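Local atomic coordinates of ribokinase (PDB entry 3RY7), a protein that catalyses the magnesium- and ATP-dependent phosphorylation of D-ribose at O-5, giving D-ribose 5-phosphate for nucleotide and amino acid synthesis or the pentose phosphate pathway. Residues F71-E74 / D75-V78; I48-R52 / M53-T57; A147-S150 / A151-A155; G258-V261 / S262-K266; Q268-L271 / A272-D276. One frame throughout, in Å; residues are numbered along the deposited sequence.

Contact 1 of 5, residues F71-E74 / D75-V78; sequences FILE and DFKV
Ile72 places its CG2 anti to the backbone N, with CG1 beside that N (chi1 -51°). Phe76, one turn on, has its CG anti to the carbonyl carbon (chi1 -70°). With these torsions the two side chains run side by side in the same direction along helix 70-78. This helix is the crossover of a beta-alpha-beta unit between strands 56-64 and 87-89. CG2 of Ile72 lies over one face of the Phe76 ring as a CH-pi contact, 3.9 Å from the ring centroid. Its nearest ring atom is CZ of Phe76, at 3.4 Å. CD2 of Leu73 reaches the same ring obliquely, 3.9 Å from CD2 of Phe76.

The backbone here is regular helix. Phe76 N bonds to Ile72 O at 2.9 Å, and Val78 N bonds to Glu74 O at the same length.

The buried side meets other elements. Phe76 packs on Ala44 and Ile48 of helix 42-52, and its ring meets that of Phe59 at about 90°. Ala44 probably belongs to the substrate site. Ile72 also touches Gln292 of the second subunit.

The outer side carries charge. The bent chain of Glu74 runs alongside Lys77. Their salt bridge is long, with OE1 of Glu74 3.9 Å from NZ of Lys77. The aliphatic part of the lysine comes nearer: CD of Lys77 lies 3.2 Å from OE2 of Glu74.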
loop_
_atom_site.group_PDB
_atom_site.type_symbol
_atom_site.label_atom_id
_atom_site.label_comp_id
_atom_site.label_asym_id
_atom_site.label_seq_id
_atom_site.Cartn_x
_atom_site.Cartn_y
_atom_site.Cartn_z
ATOM N N PHE A 71 18.487 -7.237 4.427
ATOM C CA PHE A 71 17.113 -7.517 4.034
ATOM C C PHE A 71 16.891 -7.097 2.590
ATOM O O PHE A 71 16.115 -7.722 1.865
ATOM C CB PHE A 71 16.093 -6.873 4.973
ATOM C CG PHE A 71 16.003 -5.382 4.861
ATOM C CD1 PHE A 71 16.844 -4.564 5.601
ATOM C CD2 PHE A 71 15.052 -4.795 4.043
ATOM C CE1 PHE A 71 16.754 -3.186 5.515
ATOM C CE2 PHE A 71 14.953 -3.421 3.949
ATOM C CZ PHE A 71 15.808 -2.610 4.684
ATOM N N ILE A 72 17.593 -6.051 2.175
ATOM C CA ILE A 72 17.555 -5.618 0.787
ATOM C C ILE A 72 18.159 -6.676 -0.123
ATOM O O ILE A 72 17.606 -6.988 -1.157
ATOM C CB ILE A 72 18.295 -4.280 0.589
ATOM C CG1 ILE A 72 17.794 -3.244 1.603
ATOM C CG2 ILE A 72 18.128 -3.793 -0.849
ATOM C CD1 ILE A 72 18.545 -1.891 1.551
ATOM N N LEU A 73 19.294 -7.241 0.275
ATOM C CA LEU A 73 19.927 -8.278 -0.531
ATOM C C LEU A 73 18.961 -9.432 -0.772
ATOM O O LEU A 73 18.934 -10.029 -1.853
ATOM C CB LEU A 73 21.207 -8.782 0.132
ATOM C CG LEU A 73 22.277 -7.723 0.436
ATOM C CD1 LEU A 73 23.503 -8.328 1.123
ATOM C CD2 LEU A 73 22.683 -6.990 -0.822
ATOM N N GLU A 74 18.160 -9.751 0.239
ATOM C CA GLU A 74 17.147 -10.784 0.072
ATOM C C GLU A 74 16.121 -10.380 -0.989
ATOM O O GLU A 74 15.694 -11.196 -1.807
ATOM C CB GLU A 74 16.461 -11.092 1.405
ATOM C CG GLU A 74 16.790 -12.474 1.938
ATOM C CD GLU A 74 16.436 -13.590 0.954
ATOM O OE1 GLU A 74 15.247 -13.706 0.552
ATOM O OE2 GLU A 74 17.355 -14.362 0.595
ATOM N N ASP A 75 15.723 -9.115 -0.976
ATOM C CA ASP A 75 14.791 -8.630 -1.985
ATOM C C ASP A 75 15.413 -8.700 -3.377
ATOM O O ASP A 75 14.726 -9.027 -4.351
ATOM C CB ASP A 75 14.304 -7.220 -1.651
ATOM C CG ASP A 75 13.373 -7.200 -0.450
ATOM O OD1 ASP A 75 12.607 -8.173 -0.289
ATOM O OD2 ASP A 75 13.418 -6.228 0.336
ATOM N N PHE A 76 16.713 -8.422 -3.466
ATOM C CA PHE A 76 17.409 -8.528 -4.742
ATOM C C PHE A 76 17.285 -9.961 -5.255
ATOM O O PHE A 76 16.950 -10.192 -6.425
ATOM C CB PHE A 76 18.890 -8.141 -4.624
ATOM C CG PHE A 76 19.129 -6.666 -4.379
ATOM C CD1 PHE A 76 18.150 -5.728 -4.663
ATOM C CD2 PHE A 76 20.347 -6.220 -3.888
ATOM C CE1 PHE A 76 18.378 -4.378 -4.446
ATOM C CE2 PHE A 76 20.587 -4.865 -3.673
ATOM C CZ PHE A 76 19.603 -3.943 -3.955
ATOM N N LYS A 77 17.548 -10.921 -4.371
ATOM C CA LYS A 77 17.508 -12.332 -4.737
ATOM C C LYS A 77 16.107 -12.767 -5.190
ATOM O O LYS A 77 15.956 -13.457 -6.198
ATOM C CB LYS A 77 18.010 -13.215 -3.585
ATOM C CG LYS A 77 17.662 -14.699 -3.749
ATOM C CD LYS A 77 17.724 -15.465 -2.427
ATOM C CE LYS A 77 16.763 -16.663 -2.426
ATOM N NZ LYS A 77 15.314 -16.247 -2.454
ATOM N N VAL A 78 15.086 -12.360 -4.448
ATOM C CA VAL A 78 13.711 -12.647 -4.837
ATOM C C VAL A 78 13.399 -12.101 -6.228
ATOM O O VAL A 78 12.594 -12.672 -6.966
ATOM C CB VAL A 78 12.706 -12.066 -3.828
ATOM C CG1 VAL A 78 11.343 -11.848 -4.478
ATOM C CG2 VAL A 78 12.596 -12.987 -2.606
#

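Contact 2 of 5, residues I48-R52 / M53-T57; sequences IATAR and MQADT
Met53 N donates to Ala49 O at 2.9 Å, the last regular bond of helix 42-52 before the chain turns away. Two further bonds run back into the final turn. Gln54 N reaches Ala51 O at 2.9 Å, coming from above the carbonyl plane. Ala55 N reaches Thr50 O at 3.1 Å. Thr50 O also takes a weak second bond from Met53 N.

Among the side chains, OG1 of Thr50 lies 3.0 Å from OG1 of Thr57; its proton may go there or to Ala47 O. OG1 of Thr57 donates to Ala55 O at 3.0 Å, from well above the carbonyl plane. This ties the start of strand 56-64 to the turn.

Gln54 has a positive phi of 71°, and with its two bonds back this is a Schellman motif. It ends the helix and leads straight into the strand. A water bridges Arg52 O and, weakly, NE2 of Gln54.

Packing surrounds these bonds. CB of Ala51 sits 3.4 Å from OG1 of Thr57. CB of Ala55 rests against Thr50 O. CB and CG of Met53 lie against Ala49 O, and the side chain then packs on Ala259 and Ser262 of helix 252-263 and on Phe277 and Ala281 of helix 271-283. CG2 of Ile48 lies over the centre of the Arg52 guanidinium, 3.3 Å above its plane. NH1 of Arg52 bonds to Gln292 O and Ile295 O of the second subunit.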
loop_
_atom_site.group_PDB
_atom_site.type_symbol
_atom_site.label_atom_id
_atom_site.label_comp_id
_atom_site.label_asym_id
_atom_site.label_seq_id
_atom_site.Cartn_x
_atom_site.Cartn_y
_atom_site.Cartn_z
ATOM N N ILE A 48 15.748 -3.015 -8.983
ATOM C CA ILE A 48 14.547 -3.788 -8.699
ATOM C C ILE A 48 13.469 -3.526 -9.757
ATOM O O ILE A 48 12.779 -4.440 -10.173
ATOM C CB ILE A 48 13.986 -3.472 -7.291
ATOM C CG1 ILE A 48 14.863 -4.127 -6.213
ATOM C CG2 ILE A 48 12.524 -3.936 -7.175
ATOM C CD1 ILE A 48 14.704 -3.503 -4.832
ATOM N N ALA A 49 13.342 -2.278 -10.203
ATOM C CA ALA A 49 12.409 -1.964 -11.289
ATOM C C ALA A 49 12.757 -2.711 -12.577
ATOM O O ALA A 49 11.915 -3.430 -13.119
ATOM C CB ALA A 49 12.337 -0.452 -11.527
ATOM N N THR A 50 13.990 -2.565 -13.069
ATOM C CA THR A 50 14.335 -3.227 -14.325
ATOM C C THR A 50 14.155 -4.736 -14.184
ATOM O O THR A 50 13.687 -5.399 -15.111
ATOM C CB THR A 50 15.782 -2.920 -14.829
ATOM O OG1 THR A 50 16.723 -3.746 -14.134
ATOM C CG2 THR A 50 16.137 -1.484 -14.610
ATOM N N ALA A 51 14.513 -5.275 -13.021
ATOM C CA ALA A 51 14.412 -6.719 -12.786
ATOM C C ALA A 51 12.953 -7.207 -12.684
ATOM O O ALA A 51 12.614 -8.293 -13.147
ATOM C CB ALA A 51 15.206 -7.113 -11.546
ATOM N N ARG A 52 12.092 -6.400 -12.077
ATOM C CA ARG A 52 10.675 -6.757 -12.014
ATOM C C ARG A 52 10.022 -6.614 -13.382
ATOM O O ARG A 52 8.988 -7.220 -13.642
ATOM C CB ARG A 52 9.923 -5.963 -10.941
ATOM C CG ARG A 52 10.047 -6.602 -9.556
ATOM C CD ARG A 52 9.422 -5.782 -8.431
ATOM N NE ARG A 52 9.887 -6.292 -7.142
ATOM C CZ ARG A 52 9.825 -5.623 -5.992
ATOM N NH1 ARG A 52 9.284 -4.404 -5.944
ATOM N NH2 ARG A 52 10.303 -6.184 -4.883
ATOM N N MET A 53 10.645 -5.830 -14.261
ATOM C CA MET A 53 10.215 -5.755 -15.653
ATOM C C MET A 53 10.793 -6.913 -16.455
ATOM O O MET A 53 10.646 -6.963 -17.667
ATOM C CB MET A 53 10.648 -4.432 -16.275
ATOM C CG MET A 53 9.854 -3.248 -15.785
ATOM S SD MET A 53 8.163 -3.784 -15.506
ATOM C CE MET A 53 7.352 -2.231 -15.227
ATOM N N GLN A 54 11.479 -7.820 -15.767
ATOM C CA GLN A 54 12.029 -9.042 -16.360
ATOM C C GLN A 54 13.232 -8.857 -17.307
ATOM O O GLN A 54 13.559 -9.742 -18.105
ATOM C CB GLN A 54 10.920 -9.870 -17.004
ATOM C CG GLN A 54 9.787 -10.134 -16.030
ATOM C CD GLN A 54 8.883 -11.272 -16.465
ATOM O OE1 GLN A 54 9.292 -12.157 -17.226
ATOM N NE2 GLN A 54 7.645 -11.262 -15.974
ATOM N N ALA A 55 13.897 -7.712 -17.202
ATOM C CA ALA A 55 15.202 -7.550 -17.830
ATOM C C ALA A 55 16.188 -8.456 -17.092
ATOM O O ALA A 55 16.031 -8.712 -15.895
ATOM C CB ALA A 55 15.645 -6.091 -17.775
ATOM N N ASP A 56 17.171 -8.977 -17.820
ATOM C CA ASP A 56 18.267 -9.743 -17.244
ATOM C C ASP A 56 19.131 -8.774 -16.443
ATOM O O ASP A 56 19.959 -8.058 -17.027
ATOM C CB ASP A 56 19.118 -10.314 -18.377
ATOM C CG ASP A 56 19.137 -11.824 -18.404
ATOM O OD1 ASP A 56 20.213 -12.397 -18.115
ATOM O OD2 ASP A 56 18.092 -12.431 -18.741
ATOM N N THR A 57 18.952 -8.741 -15.125
ATOM C CA THR A 57 19.578 -7.691 -14.317
ATOM C C THR A 57 20.756 -8.113 -13.433
ATOM O O THR A 57 20.711 -9.134 -12.746
ATOM C CB THR A 57 18.554 -6.996 -13.421
ATOM O OG1 THR A 57 17.371 -6.724 -14.175
ATOM C CG2 THR A 57 19.143 -5.691 -12.837
HETATM O O HOH W 1 7.756 -9.998 -13.246
#

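Contact 3 of 5, residues A147-S150 / A151-A155; sequences AIIS and AFEIA
This is a one-turn contact inside helix 145-157, where Ile148 meets Phe152 and Ile149 meets Glu153. The helix is the crossover of the beta-alpha-beta unit that links strands 136-140 and 161-165.

The main apolar contact is a CH-pi interaction. CG2 of Ile148 stands over the centre of one face of the Phe152 ring, 3.9 Å from the centroid and only 11° off the ring normal. CG2 takes the position anti to the backbone N (CG1 at chi1 -61°), from which it reaches the ring one turn on. The two side chains lie alongside each other and point the same way.

Ile149 and Glu153 meet on another side of the helix. The glutamate is extended beyond CG, and its OE2 lies 3.4 Å from CG2 of Ile149. CG of Glu153 rests on Ile149 O at 3.2 Å. A water donates to OE1 of Glu153 at 3.1 Å and weakly to Ser150 O. Ser150 O also accepts from Ile154 N at 3.3 Å, while CG1 of Ile154 sits against the same oxygen.

The backbone bonds are those of an ordinary alpha helix. Phe152 N to Ile148 O is 2.9 Å, and Glu153 N to Ile149 O is 2.8 Å.

Phe152 packs on Val137 and Ala139 of strand 136-140, and Ile148 also touches Ala139. Ile148, Ile149 and Phe152 all meet Leu176 of helix 174-177. Ser150 and Ala151 pack on Val124 of helix 121-125.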
loop_
_atom_site.group_PDB
_atom_site.type_symbol
_atom_site.label_atom_id
_atom_site.label_comp_id
_atom_site.label_asym_id
_atom_site.label_seq_id
_atom_site.Cartn_x
_atom_site.Cartn_y
_atom_site.Cartn_z
ATOM N N ALA A 147 34.038 6.222 -10.571
ATOM C CA ALA A 147 33.536 4.870 -10.767
ATOM C C ALA A 147 32.635 4.780 -12.002
ATOM O O ALA A 147 32.679 3.789 -12.743
ATOM C CB ALA A 147 32.779 4.368 -9.527
ATOM N N ILE A 148 31.791 5.791 -12.191
ATOM C CA ILE A 148 30.876 5.789 -13.325
ATOM C C ILE A 148 31.663 5.917 -14.648
ATOM O O ILE A 148 31.390 5.204 -15.609
ATOM C CB ILE A 148 29.815 6.905 -13.215
ATOM C CG1 ILE A 148 28.946 6.736 -11.948
ATOM C CG2 ILE A 148 28.911 6.894 -14.465
ATOM C CD1 ILE A 148 28.076 7.923 -11.672
ATOM N N ILE A 149 32.645 6.810 -14.673
ATOM C CA ILE A 149 33.501 6.978 -15.855
ATOM C C ILE A 149 34.125 5.641 -16.255
ATOM O O ILE A 149 34.117 5.245 -17.429
ATOM C CB ILE A 149 34.594 8.025 -15.609
ATOM C CG1 ILE A 149 33.988 9.427 -15.587
ATOM C CG2 ILE A 149 35.664 7.949 -16.692
ATOM C CD1 ILE A 149 34.976 10.503 -15.141
ATOM N N SER A 150 34.616 4.908 -15.266
ATOM C CA SER A 150 35.305 3.664 -15.571
ATOM C C SER A 150 34.349 2.594 -16.133
ATOM O O SER A 150 34.711 1.828 -17.046
ATOM C CB SER A 150 36.078 3.175 -14.342
ATOM O OG SER A 150 35.714 1.849 -14.031
ATOM N N ALA A 151 33.123 2.557 -15.607
ATOM C CA ALA A 151 32.127 1.611 -16.092
ATOM C C ALA A 151 31.668 1.979 -17.516
ATOM O O ALA A 151 31.431 1.106 -18.350
ATOM C CB ALA A 151 30.941 1.558 -15.141
ATOM N N PHE A 152 31.565 3.281 -17.778
ATOM C CA PHE A 152 31.112 3.765 -19.085
ATOM C C PHE A 152 32.224 3.617 -20.142
ATOM O O PHE A 152 31.936 3.434 -21.319
ATOM C CB PHE A 152 30.633 5.223 -18.990
ATOM C CG PHE A 152 29.226 5.380 -18.430
ATOM C CD1 PHE A 152 28.594 6.629 -18.441
ATOM C CD2 PHE A 152 28.535 4.282 -17.913
ATOM C CE1 PHE A 152 27.285 6.785 -17.923
ATOM C CE2 PHE A 152 27.225 4.422 -17.414
ATOM C CZ PHE A 152 26.600 5.680 -17.415
ATOM N N GLU A 153 33.485 3.689 -19.719
ATOM C CA GLU A 153 34.619 3.432 -20.640
ATOM C C GLU A 153 34.609 1.995 -21.129
ATOM O O GLU A 153 34.709 1.724 -22.334
ATOM C CB GLU A 153 35.951 3.771 -19.990
ATOM C CG GLU A 153 36.184 5.263 -19.831
ATOM C CD GLU A 153 37.336 5.563 -18.885
ATOM O OE1 GLU A 153 37.634 4.669 -18.054
ATOM O OE2 GLU A 153 37.920 6.684 -18.963
ATOM N N ILE A 154 34.412 1.076 -20.194
ATOM C CA ILE A 154 34.271 -0.336 -20.521
ATOM C C ILE A 154 33.098 -0.597 -21.446
ATOM O O ILE A 154 33.234 -1.318 -22.446
ATOM C CB ILE A 154 34.100 -1.185 -19.247
ATOM C CG1 ILE A 154 35.371 -1.125 -18.383
ATOM C CG2 ILE A 154 33.741 -2.625 -19.593
ATOM C CD1 ILE A 154 35.200 -1.806 -17.032
ATOM N N ALA A 155 31.941 -0.036 -21.092
ATOM C CA ALA A 155 30.735 -0.200 -21.884
ATOM C C ALA A 155 30.939 0.303 -23.310
ATOM O O ALA A 155 30.738 -0.427 -24.269
ATOM C CB ALA A 155 29.576 0.545 -21.229
HETATM O O HOH W 2 38.028 1.696 -17.163
#

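Contact 4 of 5, residues G258-V261 / S262-K266; sequences GAFV and SRLNK
Phe260 and Leu264 make the apolar part of this contact. The ring of Phe260 leaves through a CG that is anti to the backbone N (chi1 167°), which sends it along the helix toward Leu264. The side chains run in the same direction, and CZ of Phe260 is 3.9 Å from CD1 of Leu264. The leucine methyl approaches the ring obliquely.

The backbone bonds mark the end of helix 252-263. Ser262 N bonds to Gly258 O at 3.0 Å. Arg263 N is shared: it reaches Phe260 O at 3.1 Å from above the carbonyl plane, and makes a weak bond to Ala259 O. Leu264 N to Phe260 O is also weak. Leu264 is the first residue to leave helical angles. The helix begins near Asp254, the probable proton acceptor, and runs from there to this end.

Among polar side chains, OG of Ser262 lies very near Ala259 O, 2.5 Å, so short that the bond's exact geometry is doubtful. Outside the two segments, ND2 of Asn3 donates to Val261 O and Leu264 O. The guanidinium of Arg263 makes a cation-pi contact with Phe277. Val261 and Leu264 pack on Phe136 of strand 136-140, while Ala259 touches Ala281 of helix 271-283.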
loop_
_atom_site.group_PDB
_atom_site.type_symbol
_atom_site.label_atom_id
_atom_site.label_comp_id
_atom_site.label_asym_id
_atom_site.label_seq_id
_atom_site.Cartn_x
_atom_site.Cartn_y
_atom_site.Cartn_z
ATOM N N GLY A 258 13.930 2.400 -14.793
ATOM C CA GLY A 258 14.140 0.969 -14.825
ATOM C C GLY A 258 13.339 0.353 -15.943
ATOM O O GLY A 258 13.833 -0.486 -16.709
ATOM N N ALA A 259 12.086 0.791 -16.039
ATOM C CA ALA A 259 11.146 0.228 -17.001
ATOM C C ALA A 259 11.489 0.705 -18.416
ATOM O O ALA A 259 11.459 -0.079 -19.364
ATOM C CB ALA A 259 9.712 0.619 -16.622
ATOM N N PHE A 260 11.816 1.992 -18.532
ATOM C CA PHE A 260 12.239 2.592 -19.795
ATOM C C PHE A 260 13.331 1.742 -20.397
ATOM O O PHE A 260 13.198 1.249 -21.515
ATOM C CB PHE A 260 12.737 4.029 -19.572
ATOM C CG PHE A 260 13.468 4.623 -20.757
ATOM C CD1 PHE A 260 14.840 4.859 -20.698
ATOM C CD2 PHE A 260 12.789 4.964 -21.920
ATOM C CE1 PHE A 260 15.520 5.421 -21.778
ATOM C CE2 PHE A 260 13.467 5.518 -23.009
ATOM C CZ PHE A 260 14.832 5.745 -22.938
ATOM N N VAL A 261 14.390 1.525 -19.625
ATOM C CA VAL A 261 15.521 0.725 -20.089
ATOM C C VAL A 261 15.158 -0.743 -20.384
ATOM O O VAL A 261 15.708 -1.343 -21.317
ATOM C CB VAL A 261 16.706 0.809 -19.098
ATOM C CG1 VAL A 261 17.806 -0.147 -19.500
ATOM C CG2 VAL A 261 17.224 2.227 -19.048
ATOM N N SER A 262 14.237 -1.320 -19.607
ATOM C CA SER A 262 13.802 -2.701 -19.849
ATOM C C SER A 262 13.142 -2.861 -21.233
ATOM O O SER A 262 13.198 -3.926 -21.854
ATOM C CB SER A 262 12.820 -3.160 -18.756
ATOM O OG SER A 262 11.551 -2.517 -18.868
ATOM N N ARG A 263 12.537 -1.778 -21.704
ATOM C CA ARG A 263 11.696 -1.794 -22.891
ATOM C C ARG A 263 12.433 -1.302 -24.150
ATOM O O ARG A 263 12.057 -1.652 -25.273
ATOM C CB ARG A 263 10.448 -0.941 -22.622
ATOM C CG ARG A 263 9.547 -0.697 -23.821
ATOM C CD ARG A 263 9.175 -2.004 -24.498
ATOM N NE ARG A 263 8.373 -2.869 -23.641
ATOM C CZ ARG A 263 7.043 -2.936 -23.686
ATOM N NH1 ARG A 263 6.361 -2.180 -24.546
ATOM N NH2 ARG A 263 6.397 -3.768 -22.870
ATOM N N LEU A 264 13.484 -0.505 -23.957
ATOM C CA LEU A 264 14.226 0.093 -25.071
ATOM C C LEU A 264 14.900 -0.952 -25.941
ATOM O O LEU A 264 15.630 -1.807 -25.437
ATOM C CB LEU A 264 15.312 1.027 -24.548
ATOM C CG LEU A 264 15.377 2.439 -25.124
ATOM C CD1 LEU A 264 16.780 2.992 -24.959
ATOM C CD2 LEU A 264 14.933 2.505 -26.579
ATOM N N ASN A 265 14.666 -0.883 -27.248
ATOM C CA ASN A 265 15.410 -1.728 -28.181
ATOM C C ASN A 265 16.826 -1.194 -28.303
ATOM O O ASN A 265 17.057 0.004 -28.105
ATOM C CB ASN A 265 14.735 -1.760 -29.557
ATOM C CG ASN A 265 13.437 -2.541 -29.550
ATOM O OD1 ASN A 265 13.190 -3.353 -28.652
ATOM N ND2 ASN A 265 12.599 -2.306 -30.558
ATOM N N LYS A 266 17.779 -2.065 -28.614
ATOM C CA LYS A 266 19.160 -1.617 -28.763
ATOM C C LYS A 266 19.263 -0.519 -29.813
ATOM O O LYS A 266 19.982 0.461 -29.633
ATOM C CB LYS A 266 20.072 -2.784 -29.128
ATOM C CG LYS A 266 21.076 -3.193 -28.049
ATOM C CD LYS A 266 22.115 -2.109 -27.734
ATOM C CE LYS A 266 23.504 -2.745 -27.555
ATOM N NZ LYS A 266 24.503 -1.760 -27.050
#

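Contact 5 of 5, residues Q268-L271 / A272-D276; sequences QDNL and ADAID
The first turn of helix 271-283 begins here, with Asn270 at the N-cap position. Asn270 does not cap the helix with its side chain. Instead its CG sits between the backbone N and the carbonyl carbon (chi1 71°), and ND2 turns toward Asp273. The bond from ND2 of Asn270 to OD1 of Asp273 is weak, at 3.4 Å. The two side chains are skewed, with the amide and carboxylate planes 52° apart. A water lies close to OD1 of Asp273 and accepts a weak bond from ND2 of Asn270.

The amide has stronger partners at the end of helix 252-263 and just after it: OD1 of Asn270 accepts from Asn265 N, and ND2 donates to Arg263 O. This fixes the rotation of the amide and ties the new helix to the end of helix 252-263.

The helix itself starts with two good backbone bonds. Ala274 N reaches Asn270 O at 2.9 Å, with an N-H...O angle of 167°. Ile275 N reaches Leu271 O, also at 2.9 Å.

On the buried side, Leu271 and Ile275 both pack on Phe230 of strand 228-231, and Ile275 also touches Phe256 and Phe260 of helix 252-263 and comes near Asn279, which probably binds ATP. Ala274 lays its CB 3.4 Å from Asn270 O. CG1 of Ile275 lies 3.1 Å from Leu271 O.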
loop_
_atom_site.group_PDB
_atom_site.type_symbol
_atom_site.label_atom_id
_atom_site.label_comp_id
_atom_site.label_asym_id
_atom_site.label_seq_id
_atom_site.Cartn_x
_atom_site.Cartn_y
_atom_site.Cartn_z
ATOM N N GLN A 268 17.211 1.617 -30.480
ATOM C CA GLN A 268 16.498 2.806 -30.017
ATOM C C GLN A 268 15.440 3.300 -31.017
ATOM O O GLN A 268 15.172 4.506 -31.113
ATOM C CB GLN A 268 17.479 3.930 -29.666
ATOM C CG GLN A 268 18.357 3.653 -28.439
ATOM C CD GLN A 268 19.186 4.867 -28.041
ATOM O OE1 GLN A 268 20.401 4.762 -27.843
ATOM N NE2 GLN A 268 18.536 6.028 -27.930
ATOM N N ASP A 269 14.839 2.370 -31.754
ATOM C CA ASP A 269 13.825 2.727 -32.754
ATOM C C ASP A 269 12.445 2.901 -32.112
ATOM O O ASP A 269 11.492 3.320 -32.771
ATOM C CB ASP A 269 13.781 1.682 -33.882
ATOM C CG ASP A 269 13.448 0.278 -33.374
ATOM O OD1 ASP A 269 13.742 -0.719 -34.076
ATOM O OD2 ASP A 269 12.894 0.166 -32.259
ATOM N N ASN A 270 12.358 2.589 -30.818
ATOM C CA ASN A 270 11.107 2.640 -30.064
ATOM C C ASN A 270 11.187 3.541 -28.832
ATOM O O ASN A 270 10.680 3.200 -27.769
ATOM C CB ASN A 270 10.689 1.236 -29.634
ATOM C CG ASN A 270 11.589 0.671 -28.553
ATOM O OD1 ASN A 270 12.792 0.936 -28.527
ATOM N ND2 ASN A 270 11.013 -0.115 -27.655
ATOM N N LEU A 271 11.823 4.694 -28.987
ATOM C CA LEU A 271 11.933 5.650 -27.894
ATOM C C LEU A 271 10.580 5.992 -27.266
ATOM O O LEU A 271 10.430 5.914 -26.053
ATOM C CB LEU A 271 12.621 6.934 -28.365
ATOM C CG LEU A 271 14.093 7.059 -27.968
ATOM C CD1 LEU A 271 14.709 5.692 -27.875
ATOM C CD2 LEU A 271 14.878 7.927 -28.951
ATOM N N ALA A 272 9.609 6.389 -28.087
ATOM C CA ALA A 272 8.305 6.807 -27.568
ATOM C C ALA A 272 7.530 5.662 -26.885
ATOM O O ALA A 272 6.887 5.874 -25.862
ATOM C CB ALA A 272 7.460 7.464 -28.672
ATOM N N ASP A 273 7.594 4.464 -27.459
ATOM C CA ASP A 273 6.962 3.294 -26.850
ATOM C C ASP A 273 7.593 2.954 -25.491
ATOM O O ASP A 273 6.887 2.685 -24.504
ATOM C CB ASP A 273 7.057 2.094 -27.798
ATOM C CG ASP A 273 6.807 0.766 -27.095
ATOM O OD1 ASP A 273 7.654 -0.136 -27.264
ATOM O OD2 ASP A 273 5.783 0.620 -26.376
ATOM N N ALA A 274 8.924 2.965 -25.447
ATOM C CA ALA A 274 9.647 2.699 -24.212
ATOM C C ALA A 274 9.335 3.764 -23.162
ATOM O O ALA A 274 9.188 3.460 -21.986
ATOM C CB ALA A 274 11.171 2.610 -24.478
ATOM N N ILE A 275 9.227 5.015 -23.587
ATOM C CA ILE A 275 8.894 6.092 -22.663
ATOM C C ILE A 275 7.458 5.969 -22.126
ATOM O O ILE A 275 7.176 6.319 -20.967
ATOM C CB ILE A 275 9.121 7.466 -23.312
ATOM C CG1 ILE A 275 10.630 7.694 -23.506
ATOM C CG2 ILE A 275 8.489 8.572 -22.471
ATOM C CD1 ILE A 275 10.977 9.030 -24.113
ATOM N N ASP A 276 6.569 5.452 -22.974
ATOM C CA ASP A 276 5.186 5.190 -22.595
ATOM C C ASP A 276 5.123 4.117 -21.510
ATOM O O ASP A 276 4.517 4.309 -20.451
ATOM C CB ASP A 276 4.382 4.729 -23.810
ATOM C CG ASP A 276 2.941 4.410 -23.457
ATOM O OD1 ASP A 276 2.541 3.221 -23.516
ATOM O OD2 ASP A 276 2.223 5.360 -23.092
HETATM O O HOH W 3 8.409 -2.057 -28.494
#

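All five contacts are local. Contacts 2, 3 and 4 are largely buried, while contacts 1 and 5 are only partly so. Contacts 1 and 3 lie within crossover helices, and each sets an isoleucine methyl over a phenylalanine face. Contacts 2 and 4 are helix ends, where backbone bonds and close hydroxyls dominate, with Phe260 on Leu264 in contact 4, and contact 5 is a helix start. Contacts 4 and 5 share the loop between helices 252-263 and 271-283, where Asn270 joins them. Contact 2 packs on contact 4 through Met53 and Thr50, and on contact 1 through Ile48 and Phe76. Contact 3 touches none of the others. Contacts 1 and 2 also reach the second subunit.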